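Local atomic coordinates of natural cytotoxicity triggering receptor 2 (Homo sapiens, PDB entry 1HKF), a protein that acts as an activating receptor of natural killer cells that may increase the efficiency with which activated cells lyse tumour cells, here seen as its extracellular V-type immunoglobulin domain. Residues L40-G45 and C101-P106; T89-E94 and F117-S122. One frame throughout, in Å; residues are numbered along the deposited sequence.

Contact 1: L40-G45 and C101-P106; sequences LYEKKG and CRIYRP
With CG beside its own backbone N (chi1 -64°) and the chain extended from there, Glu42 reaches across the carbonyl of Tyr104 and sets OE1 3.6 Å from the CG2 methyl of Ile103. Lys44 starts the same way, but bends at chi2 and chi4 fold it back, so that CD lies against the same Ile103 CG2 at 3.8 Å while NZ donates to Glu42 O at 2.7 Å, in the carbonyl plane. That ammonium also pairs with Asp77 and lies by the ring of Tyr34, and the buried carboxylate of Glu42 is met by the hydroxyl of Ser112.

Residues 43-45 and 101-104 lie on strands C and F of a V-set immunoglobulin domain, antiparallel neighbours in its GFCC' sheet. Lys44 and Ile103 share the face turned to Phe84 of the opposing sheet, and Cys101 on strand F forms the inter-sheet disulfide with Cys32. Gly45 and Arg102 hold each other by two bonds, Gly45 N to Arg102 O and Arg102 N to Gly45 O, each 2.8 Å. Tyr104 N follows with a nearly straight bond to Lys43 O (3.0 Å, 175° at the hydrogen).

The ring of Tyr104 occupies the other face of the sheet and turns its edge to the backbone of strand C; Gly45, with no side chain, lets CE2 come to 4.0 Å from Gly45 N. Further out, water 1 accepts from Lys43 N and donates to Tyr104 O. Where the strands give way to the BC and FG loops, the Pro106 ring brings CG to 3.5 Å from Tyr41 O.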
loop_
_atom_site.group_PDB
_atom_site.type_symbol
_atom_site.label_atom_id
_atom_site.label_comp_id
_atom_site.label_asym_id
_atom_site.label_seq_id
_atom_site.Cartn_x
_atom_site.Cartn_y
_atom_site.Cartn_z
ATOM N N LEU A 40 16.891 18.551 14.596
ATOM C CA LEU A 40 17.237 18.788 13.191
ATOM C C LEU A 40 16.321 17.991 12.200
ATOM O O LEU A 40 16.025 16.796 12.432
ATOM C CB LEU A 40 18.714 18.446 12.983
ATOM C CG LEU A 40 19.666 19.608 13.279
ATOM C CD1 LEU A 40 21.090 19.274 12.883
ATOM C CD2 LEU A 40 19.212 20.795 12.480
ATOM N N TYR A 41 15.883 18.635 11.115
ATOM C CA TYR A 41 14.997 17.950 10.177
ATOM C C TYR A 41 15.618 17.564 8.860
ATOM O O TYR A 41 16.099 18.401 8.112
ATOM C CB TYR A 41 13.715 18.742 9.859
ATOM C CG TYR A 41 12.726 17.936 8.975
ATOM C CD1 TYR A 41 12.578 18.209 7.613
ATOM C CD2 TYR A 41 11.981 16.887 9.511
ATOM C CE1 TYR A 41 11.713 17.458 6.812
ATOM C CE2 TYR A 41 11.113 16.123 8.724
ATOM C CZ TYR A 41 10.991 16.425 7.379
ATOM O OH TYR A 41 10.143 15.705 6.625
ATOM N N GLU A 42 15.542 16.275 8.560
ATOM C CA GLU A 42 16.063 15.735 7.315
ATOM C C GLU A 42 14.972 15.606 6.242
ATOM O O GLU A 42 13.951 14.907 6.444
ATOM C CB GLU A 42 16.676 14.364 7.578
ATOM C CG GLU A 42 17.926 14.352 8.531
ATOM C CD GLU A 42 18.538 12.939 8.651
ATOM O OE1 GLU A 42 17.963 12.050 9.363
ATOM O OE2 GLU A 42 19.581 12.701 8.004
ATOM N N LYS A 43 15.157 16.264 5.108
ATOM C CA LYS A 43 14.177 16.102 4.052
ATOM C C LYS A 43 14.103 14.618 3.609
ATOM O O LYS A 43 15.112 13.897 3.624
ATOM C CB LYS A 43 14.530 16.992 2.885
ATOM C CG LYS A 43 14.424 18.415 3.330
ATOM C CD LYS A 43 14.692 19.367 2.210
ATOM C CE LYS A 43 14.430 20.784 2.734
ATOM N NZ LYS A 43 14.418 21.699 1.540
ATOM N N LYS A 44 12.911 14.166 3.230
ATOM C CA LYS A 44 12.719 12.760 2.817
ATOM C C LYS A 44 12.362 12.811 1.354
ATOM O O LYS A 44 11.624 13.721 0.928
ATOM C CB LYS A 44 11.589 12.160 3.651
ATOM C CG LYS A 44 11.741 12.370 5.201
ATOM C CD LYS A 44 13.026 11.708 5.711
ATOM C CE LYS A 44 13.076 11.613 7.230
ATOM N NZ LYS A 44 12.796 12.973 7.852
ATOM N N GLY A 45 12.875 11.881 0.550
ATOM C CA GLY A 45 12.560 11.932 -0.879
ATOM C C GLY A 45 12.346 10.537 -1.424
ATOM O O GLY A 45 12.784 9.548 -0.824
ATOM N N CYS A 101 14.079 5.359 -1.541
ATOM C CA CYS A 101 13.536 6.340 -0.642
ATOM C C CYS A 101 14.891 6.879 -0.034
ATOM O O CYS A 101 15.783 6.100 0.310
ATOM C CB CYS A 101 12.617 5.710 0.398
ATOM S SG CYS A 101 13.498 4.627 1.503
ATOM N N ARG A 102 15.074 8.203 -0.041
ATOM C CA ARG A 102 16.292 8.817 0.474
ATOM C C ARG A 102 16.023 9.828 1.588
ATOM O O ARG A 102 14.957 10.425 1.652
ATOM C CB ARG A 102 17.054 9.472 -0.656
ATOM C CG ARG A 102 17.740 8.480 -1.537
ATOM C CD ARG A 102 18.360 9.135 -2.751
ATOM N NE ARG A 102 19.180 8.160 -3.450
ATOM C CZ ARG A 102 19.741 8.369 -4.633
ATOM N NH1 ARG A 102 19.568 9.528 -5.260
ATOM N NH2 ARG A 102 20.483 7.414 -5.185
ATOM N N ILE A 103 16.988 9.982 2.480
ATOM C CA ILE A 103 16.907 10.882 3.636
ATOM C C ILE A 103 18.180 11.745 3.533
ATOM O O ILE A 103 19.290 11.207 3.493
ATOM C CB ILE A 103 16.916 10.062 4.925
ATOM C CG1 ILE A 103 15.821 9.012 4.855
ATOM C CG2 ILE A 103 16.760 10.950 6.104
ATOM C CD1 ILE A 103 15.685 8.161 6.095
ATOM N N TYR A 104 17.973 13.059 3.455
ATOM C CA TYR A 104 19.002 14.095 3.227
ATOM C C TYR A 104 19.349 14.927 4.472
ATOM O O TYR A 104 18.461 15.392 5.202
ATOM C CB TYR A 104 18.527 15.046 2.131
ATOM C CG TYR A 104 18.133 14.348 0.861
ATOM C CD1 TYR A 104 19.097 14.032 -0.098
ATOM C CD2 TYR A 104 16.795 13.977 0.619
ATOM C CE1 TYR A 104 18.749 13.361 -1.267
ATOM C CE2 TYR A 104 16.427 13.295 -0.547
ATOM C CZ TYR A 104 17.412 12.988 -1.484
ATOM O OH TYR A 104 17.074 12.297 -2.622
ATOM N N ARG A 105 20.641 15.124 4.702
ATOM C CA ARG A 105 21.145 15.894 5.856
ATOM C C ARG A 105 20.992 17.422 5.638
ATOM O O ARG A 105 21.119 17.911 4.506
ATOM C CB ARG A 105 22.620 15.485 6.172
ATOM C CG ARG A 105 22.833 14.019 6.593
ATOM C CD ARG A 105 24.175 13.817 7.298
ATOM N NE ARG A 105 24.548 12.404 7.465
ATOM C CZ ARG A 105 25.110 11.656 6.516
ATOM N NH1 ARG A 105 25.380 12.186 5.326
ATOM N NH2 ARG A 105 25.401 10.392 6.752
ATOM N N PRO A 106 20.723 18.141 6.732
ATOM C CA PRO A 106 20.536 19.605 6.594
ATOM C C PRO A 106 21.727 20.288 6.035
ATOM O O PRO A 106 21.739 20.950 4.995
ATOM C CB PRO A 106 20.186 20.043 8.017
ATOM C CG PRO A 106 19.542 18.846 8.630
ATOM C CD PRO A 106 20.313 17.656 8.130
HETATM O O HOH W 1 17.685 17.966 4.597
#

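Contact 2: T89-E94 and F117-S122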
loop_
_atom_site.group_PDB
_atom_site.type_symbol
_atom_site.label_atom_id
_atom_site.label_comp_id
_atom_site.label_asym_id
_atom_site.label_seq_id
_atom_site.Cartn_x
_atom_site.Cartn_y
_atom_site.Cartn_z
ATOM N N THR A 89 -0.249 6.334 -6.238
ATOM C CA THR A 89 -1.595 5.864 -6.566
ATOM C C THR A 89 -1.715 5.623 -8.044
ATOM O O THR A 89 -0.841 6.070 -8.872
ATOM C CB THR A 89 -2.722 6.868 -6.151
ATOM O OG1 THR A 89 -2.563 8.062 -6.875
ATOM C CG2 THR A 89 -2.666 7.217 -4.701
ATOM N N ASP A 90 -2.734 4.827 -8.373
ATOM C CA ASP A 90 -3.004 4.543 -9.765
ATOM C C ASP A 90 -1.809 3.971 -10.520
ATOM O O ASP A 90 -1.422 4.490 -11.578
ATOM C CB ASP A 90 -3.440 5.835 -10.466
ATOM C CG ASP A 90 -4.057 5.553 -11.825
ATOM O OD1 ASP A 90 -4.833 4.538 -11.908
ATOM O OD2 ASP A 90 -3.750 6.309 -12.799
ATOM N N LEU A 91 -1.205 2.913 -9.992
ATOM C CA LEU A 91 -0.032 2.343 -10.664
ATOM C C LEU A 91 -0.334 1.954 -12.117
ATOM O O LEU A 91 -1.427 1.469 -12.419
ATOM C CB LEU A 91 0.490 1.103 -9.913
ATOM C CG LEU A 91 0.974 1.421 -8.481
ATOM C CD1 LEU A 91 1.190 0.156 -7.616
ATOM C CD2 LEU A 91 2.239 2.283 -8.611
ATOM N N ARG A 92 0.657 2.208 -12.975
ATOM C CA ARG A 92 0.677 1.854 -14.382
ATOM C C ARG A 92 1.933 1.004 -14.615
ATOM O O ARG A 92 2.955 1.122 -13.887
ATOM C CB ARG A 92 0.772 3.087 -15.289
ATOM C CG ARG A 92 -0.516 3.812 -15.375
ATOM C CD ARG A 92 -0.597 4.799 -14.236
ATOM N NE ARG A 92 0.181 5.975 -14.575
ATOM C CZ ARG A 92 -0.338 7.188 -14.624
ATOM N NH1 ARG A 92 -1.628 7.360 -14.339
ATOM N NH2 ARG A 92 0.428 8.206 -14.990
ATOM N N GLU A 93 1.876 0.196 -15.660
ATOM C CA GLU A 93 2.971 -0.682 -16.046
ATOM C C GLU A 93 4.313 0.066 -16.110
ATOM O O GLU A 93 5.342 -0.475 -15.682
ATOM C CB GLU A 93 2.638 -1.306 -17.405
ATOM C CG GLU A 93 3.656 -2.324 -17.955
ATOM C CD GLU A 93 3.393 -2.680 -19.442
ATOM O OE1 GLU A 93 4.157 -2.207 -20.348
ATOM O OE2 GLU A 93 2.414 -3.418 -19.682
ATOM N N GLU A 94 4.270 1.301 -16.619
ATOM C CA GLU A 94 5.414 2.165 -16.797
ATOM C C GLU A 94 6.043 2.636 -15.507
ATOM O O GLU A 94 7.117 3.242 -15.542
ATOM C CB GLU A 94 5.049 3.410 -17.586
ATOM C CG GLU A 94 4.765 3.175 -19.046
ATOM C CD GLU A 94 3.383 2.589 -19.284
ATOM O OE1 GLU A 94 2.576 2.542 -18.312
ATOM O OE2 GLU A 94 3.113 2.190 -20.458
ATOM N N PHE A 117 14.576 -0.137 -4.101
ATOM C CA PHE A 117 13.426 -1.034 -4.300
ATOM C C PHE A 117 13.283 -1.288 -5.771
ATOM O O PHE A 117 13.704 -0.451 -6.575
ATOM C CB PHE A 117 12.107 -0.392 -3.826
ATOM C CG PHE A 117 12.044 -0.145 -2.345
ATOM C CD1 PHE A 117 12.481 1.072 -1.803
ATOM C CD2 PHE A 117 11.569 -1.116 -1.497
ATOM C CE1 PHE A 117 12.433 1.278 -0.409
ATOM C CE2 PHE A 117 11.529 -0.900 -0.121
ATOM C CZ PHE A 117 11.965 0.302 0.416
ATOM N N TYR A 118 12.725 -2.450 -6.107
ATOM C CA TYR A 118 12.405 -2.756 -7.510
ATOM C C TYR A 118 10.852 -2.929 -7.540
ATOM O O TYR A 118 10.285 -3.841 -6.862
ATOM C CB TYR A 118 13.056 -4.048 -8.011
ATOM C CG TYR A 118 12.908 -4.158 -9.523
ATOM C CD1 TYR A 118 13.501 -3.231 -10.355
ATOM C CD2 TYR A 118 12.152 -5.135 -10.112
ATOM C CE1 TYR A 118 13.336 -3.275 -11.734
ATOM C CE2 TYR A 118 11.990 -5.194 -11.519
ATOM C CZ TYR A 118 12.579 -4.267 -12.302
ATOM O OH TYR A 118 12.440 -4.280 -13.668
ATOM N N LEU A 119 10.183 -2.008 -8.232
ATOM C CA LEU A 119 8.707 -2.052 -8.359
ATOM C C LEU A 119 8.351 -2.749 -9.634
ATOM O O LEU A 119 8.813 -2.369 -10.721
ATOM C CB LEU A 119 8.066 -0.661 -8.466
ATOM C CG LEU A 119 6.509 -0.593 -8.609
ATOM C CD1 LEU A 119 5.826 -1.176 -7.387
ATOM C CD2 LEU A 119 6.060 0.842 -8.730
ATOM N N VAL A 120 7.528 -3.775 -9.484
ATOM C CA VAL A 120 7.037 -4.513 -10.620
ATOM C C VAL A 120 5.529 -4.317 -10.691
ATOM O O VAL A 120 4.789 -4.674 -9.773
ATOM C CB VAL A 120 7.359 -5.976 -10.491
ATOM C CG1 VAL A 120 6.821 -6.713 -11.741
ATOM C CG2 VAL A 120 8.900 -6.133 -10.443
ATOM N N VAL A 121 5.077 -3.629 -11.734
ATOM C CA VAL A 121 3.636 -3.453 -11.867
ATOM C C VAL A 121 3.154 -4.225 -13.088
ATOM O O VAL A 121 3.659 -4.004 -14.181
ATOM C CB VAL A 121 3.239 -1.962 -12.045
ATOM C CG1 VAL A 121 1.670 -1.843 -12.190
ATOM C CG2 VAL A 121 3.727 -1.130 -10.837
ATOM N N SER A 122 2.244 -5.174 -12.922
ATOM C CA SER A 122 1.715 -5.826 -14.129
ATOM C C SER A 122 0.160 -5.690 -14.226
ATOM O O SER A 122 -0.400 -5.139 -13.774
ATOM C CB SER A 122 2.125 -7.297 -14.189
ATOM O OG SER A 122 1.429 -7.999 -13.202
ATOM O OXT SER A 122 -0.343 -6.428 -15.103
#
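Leu91 opens the contact, its side chain directed at the last strand of the domain. Its CB lies 3.9 Å from Val121 CG1 and nearly as close to CG2, resting against both methyls of the valine. Beyond that, CG turns to the side of the backbone N (chi1 -63°), and CD2 extends to Leu119 CD2 at 4.1 Å, the two leucines meeting at a slant. Leu28 of strand 28-33 touches both of them, so this end of the contact belongs to the hydrophobic core between the sheets.

At Arg92 the chain offers its carbonyl instead. Arg92 O lies 3.6 Å from Val121 CB and at a similar distance from CG1, a polar atom set against the valine's hydrocarbon. The arginine side chain heads away from the strand; its NH1 is modelled in a bent salt bridge with Asp90 OD2 (2.8 Å), though the path of the chain is doubtful. Arg92 N, meanwhile, donates to Asp95 OD2.

Glu93 begins a short 3-10 turn. It passes the strand with its CA 3.9 Å from Val121 O, and its extended side chain carries the carboxylate outward on the exposed side. Further along the chain, Ser96 OG accepts from Val121 N and so ties the end of the strand to the loop. This is the EF loop of a V-set domain covering the end of strand G, and Asp95 in it starts the Asp-x-Gly-x-Tyr-x-Cys signature that runs through Tyr99 to Cys101 on strand F.

In the fold
The two contacts lie about 24 Å apart between centres, on opposite sides of the domain's middle. Contact 1 joins neighbouring strands of one sheet near the BC and FG loops, and combines buried and exposed residues; its grip is mostly backbone hydrogen bonding with one bridging water, while the buried Glu42 and Lys44 find their polar partners within their own segment or beyond the contact. Contact 2, at the other end of the sandwich, sets a loop against the C-terminal end of a strand by apolar packing, buried at Leu91, Leu119 and Val121 but open at Glu93. Strands F and G, adjacent in the same sheet, connect them: Phe117 CE1 packs 4.0 Å from Cys101 SG, at the disulfide in the core.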